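Local coordinates for protein beta-N-acetylhexosaminidase (Streptomyces plicatus, PDB 1JAK) that hydrolyses terminal non-reducing N-acetyl-beta-hexosamine residues from glycosides as a family 20 enzyme, consistent with substrate-assisted catalysis, at residues T22-V27 and G149-T154; G61-D66 and G118-V123; E98-D103 and V123-Q128; A133-S138 and V183-Y188. All blocks are in the same frame, centred on the assembly; numbering follows the deposited sequence.

From the N terminus, 22-27 waits longest for its partner: contact 1 brings it onto strand 145-153 and closes a loop of some 120 residues. Contacts 2 and 3 lie within that loop and cross each other, with 61-66 and then 98-103 meeting successive turns of helix 116-129; their helical segments overlap at V123, which packs in contact 2. Contact 2 sets helix 55-72 beside this helix, and contact 3 packs it against strand 100-105. Contact 4 opens later, at 133-138, and crosses contact 1. Its partner 183-188 takes in the C-terminal end of helix 173-184 and the turn beyond, so contact 4 ties the first domain to the catalytic barrel, whereas contacts 1 to 3 build the first domain.

Contact 1 (T22-V27 and G149-T154); sequences TPLDRV and GTIEDT
L24 and I151 meet through aliphatic branches, and no ring lies between them; the one flat side-chain group with a packed face, the R26 guanidinium with P23 CG over its centre, lies within the turn, away from the contact. The L24 carbonyl ends in an oxygen that I151 CD1 approaches to 3.6 Å. The oxygen is buried with no hydrogen-bond partner in the model, and a methyl is what it meets here. P23 to R26 form a type I beta turn, closed by R26 N to P23 O (3.0 Å). P23, at the first position, needs to offer only its carbonyl, so its lack of an N-H costs the turn nothing. L24 stands out from this turn with CG anti to the backbone N (chi1 -173°), and its two methyls divide the work. CD1 lies alongside I151 CD1 at 3.6 Å, the two chains sliding past each other in opposite directions, while CD2 rests on the strand backbone, 3.8 Å from both G149 CA and T150 N. A side chain at G149 would strike L24 CD2 and also the preceding carbonyl oxygen, so glycine fits this place. T150 turns the other way, and its OG1 bonds to D103 OD1. An alanine in place of L24 is likely to leave a gap beside I151 and G149 and deprive the turn of its apolar anchor. I151 also touches T125, and L24 touches L129, V34 and P36. The N-terminal loop thus packs where the sheet meets the C-terminal end of helix 116-129, in the alpha/beta domain that precedes the barrel in family 20 enzymes.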
loop_
_atom_site.group_PDB
_atom_site.type_symbol
_atom_site.label_atom_id
_atom_site.label_comp_id
_atom_site.label_asym_id
_atom_site.label_seq_id
_atom_site.Cartn_x
_atom_site.Cartn_y
_atom_site.Cartn_z
ATOM N N THR A 22 0.106 -27.401 0.347
ATOM C CA THR A 22 -0.696 -26.652 1.304
ATOM C C THR A 22 -2.114 -26.582 0.741
ATOM O O THR A 22 -2.303 -26.564 -0.475
ATOM C CB THR A 22 -0.155 -25.217 1.500
ATOM O OG1 THR A 22 -0.240 -24.497 0.263
ATOM C CG2 THR A 22 1.298 -25.254 1.957
ATOM N N PRO A 23 -3.129 -26.550 1.621
ATOM C CA PRO A 23 -4.527 -26.486 1.183
ATOM C C PRO A 23 -4.780 -25.349 0.200
ATOM O O PRO A 23 -4.218 -24.264 0.335
ATOM C CB PRO A 23 -5.287 -26.310 2.494
ATOM C CG PRO A 23 -4.432 -27.065 3.468
ATOM C CD PRO A 23 -3.045 -26.605 3.090
ATOM N N LEU A 24 -5.637 -25.606 -0.783
ATOM C CA LEU A 24 -5.962 -24.620 -1.807
ATOM C C LEU A 24 -6.539 -23.318 -1.255
ATOM O O LEU A 24 -6.406 -22.266 -1.877
ATOM C CB LEU A 24 -6.941 -25.230 -2.818
ATOM C CG LEU A 24 -7.295 -24.414 -4.064
ATOM C CD1 LEU A 24 -6.049 -24.204 -4.914
ATOM C CD2 LEU A 24 -8.369 -25.143 -4.869
ATOM N N ASP A 25 -7.170 -23.385 -0.087
ATOM C CA ASP A 25 -7.778 -22.198 0.513
ATOM C C ASP A 25 -6.847 -21.453 1.462
ATOM O O ASP A 25 -7.191 -20.376 1.954
ATOM C CB ASP A 25 -9.029 -22.593 1.298
ATOM C CG ASP A 25 -8.693 -23.296 2.603
ATOM O OD1 ASP A 25 -8.034 -24.354 2.560
ATOM O OD2 ASP A 25 -9.079 -22.787 3.677
ATOM N N ARG A 26 -5.675 -22.017 1.725
ATOM C CA ARG A 26 -4.748 -21.395 2.660
ATOM C C ARG A 26 -3.921 -20.272 2.050
ATOM O O ARG A 26 -2.702 -20.386 1.908
ATOM C CB ARG A 26 -3.836 -22.464 3.270
ATOM C CG ARG A 26 -3.051 -21.998 4.489
ATOM C CD ARG A 26 -2.697 -23.181 5.379
ATOM N NE ARG A 26 -3.897 -23.829 5.904
ATOM C CZ ARG A 26 -3.893 -24.933 6.644
ATOM N NH1 ARG A 26 -2.747 -25.526 6.954
ATOM N NH2 ARG A 26 -5.037 -25.446 7.076
ATOM N N VAL A 27 -4.595 -19.181 1.699
ATOM C CA VAL A 27 -3.924 -18.025 1.114
ATOM C C VAL A 27 -4.535 -16.736 1.658
ATOM O O VAL A 27 -5.674 -16.724 2.130
ATOM C CB VAL A 27 -4.048 -18.014 -0.428
ATOM C CG1 VAL A 27 -3.660 -19.370 -1.003
ATOM C CG2 VAL A 27 -5.447 -17.653 -0.831
ATOM N N GLY A 149 -7.568 -28.168 -7.954
ATOM C CA GLY A 149 -8.869 -27.550 -7.798
ATOM C C GLY A 149 -9.015 -26.251 -8.562
ATOM O O GLY A 149 -8.212 -25.933 -9.441
ATOM N N THR A 150 -10.045 -25.490 -8.217
ATOM C CA THR A 150 -10.302 -24.225 -8.880
ATOM C C THR A 150 -10.559 -23.092 -7.897
ATOM O O THR A 150 -11.266 -23.263 -6.906
ATOM C CB THR A 150 -11.523 -24.330 -9.812
ATOM O OG1 THR A 150 -11.235 -25.241 -10.880
ATOM C CG2 THR A 150 -11.875 -22.964 -10.390
ATOM N N ILE A 151 -9.965 -21.940 -8.186
ATOM C CA ILE A 151 -10.145 -20.744 -7.376
ATOM C C ILE A 151 -10.690 -19.668 -8.313
ATOM O O ILE A 151 -10.148 -19.453 -9.395
ATOM C CB ILE A 151 -8.803 -20.219 -6.778
ATOM C CG1 ILE A 151 -8.294 -21.167 -5.691
ATOM C CG2 ILE A 151 -9.003 -18.814 -6.208
ATOM C CD1 ILE A 151 -6.980 -20.724 -5.057
ATOM N N GLU A 152 -11.778 -19.021 -7.911
ATOM C CA GLU A 152 -12.359 -17.934 -8.693
ATOM C C GLU A 152 -12.292 -16.788 -7.700
ATOM O O GLU A 152 -12.858 -16.870 -6.611
ATOM C CB GLU A 152 -13.794 -18.258 -9.103
ATOM C CG GLU A 152 -13.871 -19.472 -10.017
ATOM C CD GLU A 152 -15.176 -19.563 -10.777
ATOM O OE1 GLU A 152 -15.380 -18.759 -11.712
ATOM O OE2 GLU A 152 -15.999 -20.436 -10.435
ATOM N N ASP A 153 -11.604 -15.720 -8.085
ATOM C CA ASP A 153 -11.354 -14.617 -7.167
ATOM C C ASP A 153 -11.532 -13.210 -7.749
ATOM O O ASP A 153 -11.022 -12.905 -8.822
ATOM C CB ASP A 153 -9.912 -14.807 -6.678
ATOM C CG ASP A 153 -9.645 -14.203 -5.321
ATOM O OD1 ASP A 153 -10.591 -13.760 -4.639
ATOM O OD2 ASP A 153 -8.455 -14.192 -4.937
ATOM N N THR A 154 -12.256 -12.357 -7.024
ATOM C CA THR A 154 -12.470 -10.968 -7.426
ATOM C C THR A 154 -12.413 -10.127 -6.148
ATOM O O THR A 154 -12.715 -10.625 -5.067
ATOM C CB THR A 154 -13.845 -10.759 -8.095
ATOM O OG1 THR A 154 -14.873 -11.256 -7.230
ATOM C CG2 THR A 154 -13.902 -11.480 -9.445
#

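Contact 2 (G61-D66 and G118-V123); sequences GDYLAD and GLFHGV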
loop_
_atom_site.group_PDB
_atom_site.type_symbol
_atom_site.label_atom_id
_atom_site.label_comp_id
_atom_site.label_asym_id
_atom_site.label_seq_id
_atom_site.Cartn_x
_atom_site.Cartn_y
_atom_site.Cartn_z
ATOM N N GLY A 61 4.312 -13.080 -17.418
ATOM C CA GLY A 61 5.003 -14.353 -17.505
ATOM C C GLY A 61 6.439 -14.213 -17.034
ATOM O O GLY A 61 6.930 -15.039 -16.261
ATOM N N ASP A 62 7.120 -13.166 -17.494
ATOM C CA ASP A 62 8.504 -12.939 -17.093
ATOM C C ASP A 62 8.577 -12.681 -15.592
ATOM O O ASP A 62 9.522 -13.102 -14.928
ATOM C CB ASP A 62 9.111 -11.743 -17.836
ATOM C CG ASP A 62 9.254 -11.982 -19.326
ATOM O OD1 ASP A 62 9.477 -13.141 -19.731
ATOM O OD2 ASP A 62 9.162 -10.999 -20.091
ATOM N N TYR A 63 7.581 -11.976 -15.065
ATOM C CA TYR A 63 7.534 -11.674 -13.638
ATOM C C TYR A 63 7.475 -12.973 -12.837
ATOM O O TYR A 63 8.187 -13.145 -11.843
ATOM C CB TYR A 63 6.300 -10.826 -13.322
ATOM C CG TYR A 63 6.055 -10.631 -11.845
ATOM C CD1 TYR A 63 6.787 -9.698 -11.110
ATOM C CD2 TYR A 63 5.094 -11.391 -11.175
ATOM C CE1 TYR A 63 6.565 -9.529 -9.743
ATOM C CE2 TYR A 63 4.871 -11.232 -9.814
ATOM C CZ TYR A 63 5.606 -10.301 -9.105
ATOM O OH TYR A 63 5.377 -10.140 -7.760
ATOM N N LEU A 64 6.618 -13.885 -13.278
ATOM C CA LEU A 64 6.463 -15.171 -12.613
ATOM C C LEU A 64 7.744 -15.997 -12.706
ATOM O O LEU A 64 8.202 -16.560 -11.710
ATOM C CB LEU A 64 5.300 -15.949 -13.234
ATOM C CG LEU A 64 5.141 -17.399 -12.756
ATOM C CD1 LEU A 64 4.912 -17.425 -11.249
ATOM C CD2 LEU A 64 3.979 -18.054 -13.486
ATOM N N ALA A 65 8.315 -16.075 -13.905
ATOM C CA ALA A 65 9.542 -16.840 -14.102
ATOM C C ALA A 65 10.631 -16.334 -13.160
ATOM O O ALA A 65 11.333 -17.127 -12.529
ATOM C CB ALA A 65 10.005 -16.730 -15.551
ATOM N N ASP A 66 10.769 -15.013 -13.069
ATOM C CA ASP A 66 11.772 -14.417 -12.190
ATOM C C ASP A 66 11.556 -14.806 -10.727
ATOM O O ASP A 66 12.518 -14.980 -9.978
ATOM C CB ASP A 66 11.772 -12.888 -12.316
ATOM C CG ASP A 66 12.388 -12.406 -13.620
ATOM O OD1 ASP A 66 13.079 -13.203 -14.290
ATOM O OD2 ASP A 66 12.192 -11.220 -13.970
ATOM N N GLY A 118 -5.235 -8.990 -13.421
ATOM C CA GLY A 118 -5.857 -10.202 -12.916
ATOM C C GLY A 118 -4.877 -11.360 -12.922
ATOM O O GLY A 118 -4.816 -12.144 -11.970
ATOM N N LEU A 119 -4.113 -11.479 -14.004
ATOM C CA LEU A 119 -3.115 -12.537 -14.108
ATOM C C LEU A 119 -2.092 -12.343 -12.992
ATOM O O LEU A 119 -1.663 -13.300 -12.352
ATOM C CB LEU A 119 -2.403 -12.471 -15.462
ATOM C CG LEU A 119 -3.248 -12.724 -16.711
ATOM C CD1 LEU A 119 -2.371 -12.608 -17.948
ATOM C CD2 LEU A 119 -3.880 -14.107 -16.633
ATOM N N PHE A 120 -1.707 -11.090 -12.772
ATOM C CA PHE A 120 -0.729 -10.749 -11.744
ATOM C C PHE A 120 -1.230 -11.182 -10.367
ATOM O O PHE A 120 -0.487 -11.757 -9.572
ATOM C CB PHE A 120 -0.471 -9.240 -11.763
ATOM C CG PHE A 120 0.691 -8.810 -10.915
ATOM C CD1 PHE A 120 1.996 -8.949 -11.376
ATOM C CD2 PHE A 120 0.480 -8.258 -9.653
ATOM C CE1 PHE A 120 3.075 -8.542 -10.596
ATOM C CE2 PHE A 120 1.554 -7.849 -8.863
ATOM C CZ PHE A 120 2.853 -7.989 -9.335
ATOM N N HIS A 121 -2.497 -10.904 -10.083
ATOM C CA HIS A 121 -3.076 -11.292 -8.804
ATOM C C HIS A 121 -3.128 -12.813 -8.696
ATOM O O HIS A 121 -2.926 -13.370 -7.618
ATOM C CB HIS A 121 -4.465 -10.671 -8.662
ATOM C CG HIS A 121 -4.437 -9.178 -8.559
ATOM N ND1 HIS A 121 -5.498 -8.382 -8.933
ATOM C CD2 HIS A 121 -3.467 -8.334 -8.131
ATOM C CE1 HIS A 121 -5.182 -7.112 -8.744
ATOM N NE2 HIS A 121 -3.954 -7.056 -8.259
ATOM N N GLY A 122 -3.387 -13.484 -9.816
ATOM C CA GLY A 122 -3.423 -14.938 -9.801
ATOM C C GLY A 122 -2.053 -15.476 -9.423
ATOM O O GLY A 122 -1.931 -16.484 -8.724
ATOM N N VAL A 123 -1.014 -14.795 -9.894
ATOM C CA VAL A 123 0.358 -15.184 -9.591
ATOM C C VAL A 123 0.621 -15.049 -8.093
ATOM O O VAL A 123 1.282 -15.894 -7.498
ATOM C CB VAL A 123 1.372 -14.318 -10.384
ATOM C CG1 VAL A 123 2.774 -14.462 -9.797
ATOM C CG2 VAL A 123 1.381 -14.751 -11.847
#
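F120 and V123, one helical turn apart, are the residues through which 118-123 meets Y63 and L64 of the neighbouring helix. The two helices run almost parallel (14° between their directions), with axes 10.5 Å apart, and form the helical layer over the mixed sheet of the alpha/beta domain. Near the start of the second segment, L119 packs on V60 of helix 55-72 and on L90 of strand 86-90, so a leucine fills the space between helix and sheet. F120 comes next. Its CG is anti to the backbone N (chi1 -170°), which carries the ring across to the tyrosine, and the two side chains cross at about a right angle. CE1 of F120 stands over the centre of one face of the Y63 ring, 3.3 Å above its plane, within 4 Å of all six ring carbons. The ring planes make 42°, an oblique pairing with centroids 4.6 Å apart. The tyrosine suits its partly exposed place because its hydroxyl finds a polar partner, Q124 NE2, while the ring supplies the apolar surface. H121 points elsewhere, its ND1 bonded to E98 O and its ring edge-to-face with W474. V123 then closes the turn. A compact beta-branched residue fits between two larger neighbours: its CG1 lies near the plane of the Y63 ring, 3.9 Å from the ring edge at CE2, and 3.9 Å from L64 CD1.

Contact 3 (E98-D103 and V123-Q128); sequences EGYRLD and VQTLRQ
Y100 and L102, alternate residues of the strand, both point at the helix, and T125 receives them with a different branch for each. The strand and helix axes are 9.8 Å apart and cross at -33°. Y100 holds its ring in the crowded position between its own backbone N and carbonyl carbon (chi1 64°), which aims the hydroxyl obliquely across at T125. There OH and OG1 form a short hydrogen bond of 2.6 Å, in which either could be the donor. With OG1 anti to the carbonyl carbon (chi1 -71°), T125 turns its hydroxyl to the tyrosine and its methyl, anti to the N, to L102, whose CD1 lies 4.2 Å from T125 CG2. The same CD1 reaches L126 CB at 4.4 Å, a looser apolar contact. Threonine suits this spot because it serves a hydroxyl and a hydrocarbon at once. The buried OG1 has a second partner, K187 NZ, and Y100 OH has a weak bond to D153 OD2, so both hydroxyls are tied into a small polar chain. A valine in place of T125 would probably leave Y100 OH and K187 NZ without this shared mate in the interior. Strand 100-105 runs between 108-113 and 145-153, antiparallel to both. A helix packed on an antiparallel part of the mixed sheet is the layering of this alpha/beta domain, here with K187, from the turn after barrel helix 173-184, reaching in.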
loop_
_atom_site.group_PDB
_atom_site.type_symbol
_atom_site.label_atom_id
_atom_site.label_comp_id
_atom_site.label_asym_id
_atom_site.label_seq_id
_atom_site.Cartn_x
_atom_site.Cartn_y
_atom_site.Cartn_z
ATOM N N GLU A 98 -9.609 -6.814 -12.089
ATOM C CA GLU A 98 -8.586 -7.361 -11.202
ATOM C C GLU A 98 -8.716 -8.819 -10.792
ATOM O O GLU A 98 -7.823 -9.349 -10.128
ATOM C CB GLU A 98 -8.521 -6.521 -9.928
ATOM C CG GLU A 98 -8.113 -5.085 -10.151
ATOM C CD GLU A 98 -7.909 -4.356 -8.845
ATOM O OE1 GLU A 98 -8.917 -4.009 -8.188
ATOM O OE2 GLU A 98 -6.737 -4.149 -8.472
ATOM N N GLY A 99 -9.820 -9.456 -11.168
ATOM C CA GLY A 99 -10.037 -10.839 -10.792
ATOM C C GLY A 99 -9.393 -11.860 -11.709
ATOM O O GLY A 99 -8.791 -11.513 -12.723
ATOM N N TYR A 100 -9.532 -13.130 -11.346
ATOM C CA TYR A 100 -8.954 -14.224 -12.120
ATOM C C TYR A 100 -9.532 -15.561 -11.673
ATOM O O TYR A 100 -10.223 -15.658 -10.658
ATOM C CB TYR A 100 -7.439 -14.290 -11.891
ATOM C CG TYR A 100 -7.104 -14.627 -10.451
ATOM C CD1 TYR A 100 -7.108 -13.635 -9.469
ATOM C CD2 TYR A 100 -6.904 -15.950 -10.046
ATOM C CE1 TYR A 100 -6.932 -13.948 -8.128
ATOM C CE2 TYR A 100 -6.727 -16.276 -8.702
ATOM C CZ TYR A 100 -6.748 -15.268 -7.749
ATOM O OH TYR A 100 -6.614 -15.580 -6.420
ATOM N N ARG A 101 -9.229 -16.593 -12.449
ATOM C CA ARG A 101 -9.621 -17.949 -12.108
ATOM C C ARG A 101 -8.305 -18.714 -12.155
ATOM O O ARG A 101 -7.465 -18.448 -13.017
ATOM C CB ARG A 101 -10.594 -18.558 -13.127
ATOM C CG ARG A 101 -10.975 -19.991 -12.754
ATOM C CD ARG A 101 -12.067 -20.600 -13.631
ATOM N NE ARG A 101 -11.583 -21.018 -14.944
ATOM C CZ ARG A 101 -11.689 -20.292 -16.053
ATOM N NH1 ARG A 101 -12.265 -19.098 -16.018
ATOM N NH2 ARG A 101 -11.228 -20.768 -17.203
ATOM N N LEU A 102 -8.107 -19.626 -11.210
ATOM C CA LEU A 102 -6.893 -20.430 -11.184
ATOM C C LEU A 102 -7.290 -21.898 -11.119
ATOM O O LEU A 102 -7.927 -22.340 -10.159
ATOM C CB LEU A 102 -6.017 -20.067 -9.976
ATOM C CG LEU A 102 -4.646 -20.758 -9.877
ATOM C CD1 LEU A 102 -3.729 -19.945 -8.968
ATOM C CD2 LEU A 102 -4.802 -22.180 -9.348
ATOM N N ASP A 103 -6.931 -22.644 -12.159
ATOM C CA ASP A 103 -7.231 -24.068 -12.221
ATOM C C ASP A 103 -5.926 -24.833 -12.043
ATOM O O ASP A 103 -4.914 -24.492 -12.656
ATOM C CB ASP A 103 -7.865 -24.416 -13.571
ATOM C CG ASP A 103 -9.180 -23.697 -13.805
ATOM O OD1 ASP A 103 -10.095 -23.845 -12.971
ATOM O OD2 ASP A 103 -9.300 -22.985 -14.824
ATOM N N VAL A 123 -1.014 -14.795 -9.894
ATOM C CA VAL A 123 0.358 -15.184 -9.591
ATOM C C VAL A 123 0.621 -15.049 -8.093
ATOM O O VAL A 123 1.282 -15.894 -7.498
ATOM C CB VAL A 123 1.372 -14.318 -10.384
ATOM C CG1 VAL A 123 2.774 -14.462 -9.797
ATOM C CG2 VAL A 123 1.381 -14.751 -11.847
ATOM N N GLN A 124 0.093 -13.994 -7.476
ATOM C CA GLN A 124 0.294 -13.796 -6.046
ATOM C C GLN A 124 -0.326 -14.947 -5.255
ATOM O O GLN A 124 0.155 -15.312 -4.188
ATOM C CB GLN A 124 -0.310 -12.465 -5.592
ATOM C CG GLN A 124 0.275 -11.237 -6.289
ATOM C CD GLN A 124 1.797 -11.218 -6.280
ATOM O OE1 GLN A 124 2.432 -11.648 -5.316
ATOM N NE2 GLN A 124 2.388 -10.703 -7.352
ATOM N N THR A 125 -1.405 -15.513 -5.778
ATOM C CA THR A 125 -2.047 -16.639 -5.119
ATOM C C THR A 125 -1.190 -17.883 -5.336
ATOM O O THR A 125 -0.954 -18.660 -4.408
ATOM C CB THR A 125 -3.456 -16.872 -5.686
ATOM O OG1 THR A 125 -4.307 -15.802 -5.259
ATOM C CG2 THR A 125 -4.027 -18.205 -5.205
ATOM N N LEU A 126 -0.713 -18.056 -6.564
ATOM C CA LEU A 126 0.116 -19.208 -6.900
ATOM C C LEU A 126 1.357 -19.320 -6.018
ATOM O O LEU A 126 1.712 -20.414 -5.573
ATOM C CB LEU A 126 0.535 -19.145 -8.373
ATOM C CG LEU A 126 1.462 -20.259 -8.872
ATOM C CD1 LEU A 126 0.793 -21.623 -8.686
ATOM C CD2 LEU A 126 1.784 -20.023 -10.343
ATOM N N ARG A 127 2.017 -18.196 -5.747
ATOM C CA ARG A 127 3.223 -18.243 -4.930
ATOM C C ARG A 127 2.939 -18.661 -3.489
ATOM O O ARG A 127 3.850 -19.062 -2.767
ATOM C CB ARG A 127 3.965 -16.898 -4.976
ATOM C CG ARG A 127 3.204 -15.718 -4.423
ATOM C CD ARG A 127 3.848 -14.393 -4.842
ATOM N NE ARG A 127 5.217 -14.228 -4.348
ATOM C CZ ARG A 127 5.862 -13.064 -4.322
ATOM N NH1 ARG A 127 5.263 -11.964 -4.763
ATOM N NH2 ARG A 127 7.100 -12.993 -3.845
ATOM N N GLN A 128 1.678 -18.576 -3.070
ATOM C CA GLN A 128 1.312 -18.993 -1.722
ATOM C C GLN A 128 0.897 -20.467 -1.708
ATOM O O GLN A 128 0.955 -21.125 -0.669
ATOM C CB GLN A 128 0.189 -18.109 -1.166
ATOM C CG GLN A 128 0.694 -16.751 -0.682
ATOM C CD GLN A 128 -0.380 -15.939 0.025
ATOM O OE1 GLN A 128 -1.151 -16.473 0.820
ATOM N NE2 GLN A 128 -0.418 -14.638 -0.248
#

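Contact 4 (A133-S138 and V183-Y188); sequences AVEKDS and VARYKY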
loop_
_atom_site.group_PDB
_atom_site.type_symbol
_atom_site.label_atom_id
_atom_site.label_comp_id
_atom_site.label_asym_id
_atom_site.label_seq_id
_atom_site.Cartn_x
_atom_site.Cartn_y
_atom_site.Cartn_z
ATOM N N ALA A 133 9.815 -23.063 0.429
ATOM C CA ALA A 133 11.109 -23.155 -0.239
ATOM C C ALA A 133 11.180 -22.259 -1.474
ATOM O O ALA A 133 12.266 -21.901 -1.927
ATOM C CB ALA A 133 11.387 -24.606 -0.632
ATOM N N VAL A 134 10.021 -21.892 -2.010
ATOM C CA VAL A 134 9.967 -21.047 -3.199
ATOM C C VAL A 134 10.596 -19.671 -2.953
ATOM O O VAL A 134 10.966 -18.967 -3.899
ATOM C CB VAL A 134 8.498 -20.878 -3.684
ATOM C CG1 VAL A 134 7.738 -19.937 -2.758
ATOM C CG2 VAL A 134 8.469 -20.373 -5.123
ATOM N N GLU A 135 10.737 -19.304 -1.681
ATOM C CA GLU A 135 11.311 -18.013 -1.300
ATOM C C GLU A 135 12.841 -17.991 -1.296
ATOM O O GLU A 135 13.446 -16.921 -1.234
ATOM C CB GLU A 135 10.826 -17.610 0.097
ATOM C CG GLU A 135 9.321 -17.432 0.252
ATOM C CD GLU A 135 8.764 -16.285 -0.574
ATOM O OE1 GLU A 135 9.530 -15.361 -0.929
ATOM O OE2 GLU A 135 7.550 -16.303 -0.857
ATOM N N LYS A 136 13.464 -19.165 -1.352
ATOM C CA LYS A 136 14.925 -19.260 -1.327
ATOM C C LYS A 136 15.598 -18.747 -2.602
ATOM O O LYS A 136 14.983 -18.698 -3.666
ATOM C CB LYS A 136 15.349 -20.710 -1.079
ATOM C CG LYS A 136 14.773 -21.314 0.196
ATOM C CD LYS A 136 15.319 -20.638 1.447
ATOM C CE LYS A 136 16.818 -20.862 1.588
ATOM N NZ LYS A 136 17.350 -20.312 2.865
ATOM N N ASP A 137 16.871 -18.379 -2.483
ATOM C CA ASP A 137 17.634 -17.868 -3.618
ATOM C C ASP A 137 18.468 -18.937 -4.324
ATOM O O ASP A 137 19.026 -18.692 -5.395
ATOM C CB ASP A 137 18.548 -16.725 -3.169
ATOM C CG ASP A 137 19.475 -17.128 -2.039
ATOM O OD1 ASP A 137 20.147 -18.174 -2.162
ATOM O OD2 ASP A 137 19.535 -16.394 -1.030
ATOM N N SER A 138 18.561 -20.119 -3.726
ATOM C CA SER A 138 19.322 -21.211 -4.324
ATOM C C SER A 138 18.390 -22.379 -4.614
ATOM O O SER A 138 17.364 -22.542 -3.951
ATOM C CB SER A 138 20.450 -21.652 -3.386
ATOM O OG SER A 138 19.939 -22.116 -2.149
ATOM N N VAL A 183 4.362 -5.458 -0.434
ATOM C CA VAL A 183 2.918 -5.254 -0.537
ATOM C C VAL A 183 2.264 -5.953 -1.722
ATOM O O VAL A 183 1.102 -6.355 -1.639
ATOM C CB VAL A 183 2.555 -3.743 -0.572
ATOM C CG1 VAL A 183 3.235 -3.022 0.588
ATOM C CG2 VAL A 183 2.949 -3.123 -1.899
ATOM N N ALA A 184 3.009 -6.113 -2.811
ATOM C CA ALA A 184 2.481 -6.771 -4.004
ATOM C C ALA A 184 2.001 -8.189 -3.700
ATOM O O ALA A 184 1.099 -8.704 -4.358
ATOM C CB ALA A 184 3.549 -6.803 -5.094
ATOM N N ARG A 185 2.602 -8.815 -2.694
ATOM C CA ARG A 185 2.240 -10.177 -2.310
ATOM C C ARG A 185 0.777 -10.334 -1.934
ATOM O O ARG A 185 0.202 -11.407 -2.104
ATOM C CB ARG A 185 3.062 -10.634 -1.100
ATOM C CG ARG A 185 4.535 -10.888 -1.361
ATOM C CD ARG A 185 5.275 -11.076 -0.037
ATOM N NE ARG A 185 6.690 -11.376 -0.244
ATOM C CZ ARG A 185 7.180 -12.602 -0.405
ATOM N NH1 ARG A 185 6.374 -13.657 -0.373
ATOM N NH2 ARG A 185 8.479 -12.772 -0.620
ATOM N N TYR A 186 0.176 -9.264 -1.429
ATOM C CA TYR A 186 -1.196 -9.341 -0.950
ATOM C C TYR A 186 -2.272 -8.626 -1.759
ATOM O O TYR A 186 -3.341 -8.297 -1.246
ATOM C CB TYR A 186 -1.202 -8.898 0.515
ATOM C CG TYR A 186 -0.133 -9.636 1.291
ATOM C CD1 TYR A 186 -0.226 -11.014 1.500
ATOM C CD2 TYR A 186 1.033 -8.989 1.698
ATOM C CE1 TYR A 186 0.820 -11.729 2.082
ATOM C CE2 TYR A 186 2.089 -9.698 2.282
ATOM C CZ TYR A 186 1.975 -11.068 2.465
ATOM O OH TYR A 186 3.024 -11.784 3.001
ATOM N N LYS A 187 -1.972 -8.393 -3.030
ATOM C CA LYS A 187 -2.911 -7.782 -3.955
ATOM C C LYS A 187 -3.303 -6.327 -3.704
ATOM O O LYS A 187 -4.370 -5.890 -4.129
ATOM C CB LYS A 187 -4.166 -8.665 -4.061
ATOM C CG LYS A 187 -3.856 -10.117 -4.467
ATOM C CD LYS A 187 -5.131 -10.924 -4.707
ATOM C CE LYS A 187 -4.836 -12.367 -5.136
ATOM N NZ LYS A 187 -4.340 -13.224 -4.016
ATOM N N TYR A 188 -2.452 -5.582 -3.004
ATOM C CA TYR A 188 -2.714 -4.160 -2.798
ATOM C C TYR A 188 -2.621 -3.596 -4.212
ATOM O O TYR A 188 -1.876 -4.135 -5.033
ATOM C CB TYR A 188 -1.612 -3.527 -1.943
ATOM C CG TYR A 188 -1.788 -3.698 -0.455
ATOM C CD1 TYR A 188 -2.641 -2.857 0.264
ATOM C CD2 TYR A 188 -1.092 -4.686 0.242
ATOM C CE1 TYR A 188 -2.793 -2.997 1.644
ATOM C CE2 TYR A 188 -1.238 -4.836 1.621
ATOM C CZ TYR A 188 -2.090 -3.985 2.316
ATOM O OH TYR A 188 -2.231 -4.112 3.679
#
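E135 and R185 face each other from opposite directions and are joined by a bidentate salt bridge. R185 NH2 donates a hydrogen bond to E135 OE1 at 2.8 Å with an N-H...O angle of 179°, and R185 NH1 serves E135 OE2 at 2.9 Å and 175°. Both carboxylate oxygens are therefore engaged, one by each terminal nitrogen, in an end-on grip. The oxygens lie in the guanidinium plane, but the carboxylate is turned 41° against it, so each nitrogen comes from above the carboxylate plane. R185 reaches across with its chain extended from CG to NE, while E135 bends at chi2; arginine has the length this gap needs. The bridge is an interdomain one: 133-138 belongs to the alpha/beta domain, and 183-188 runs from the last part of helix 173-184 of the catalytic (beta/alpha)8 barrel into the turn that comes next. R127 NH2 lies close to R185 NH2, and E135 would probably offset these like charges. Backbone donors are met locally, K136 N by A133 O (3.0 Å) and Y186 N by V183 O (3.1 Å). Y186 takes R185 CB over one ring face, and its OH is bonded to W496 NE1. Y188 OH has L466 O; K187 NZ, hydrogen-bonded to T125 OG1, also makes a cation-pi contact with W474.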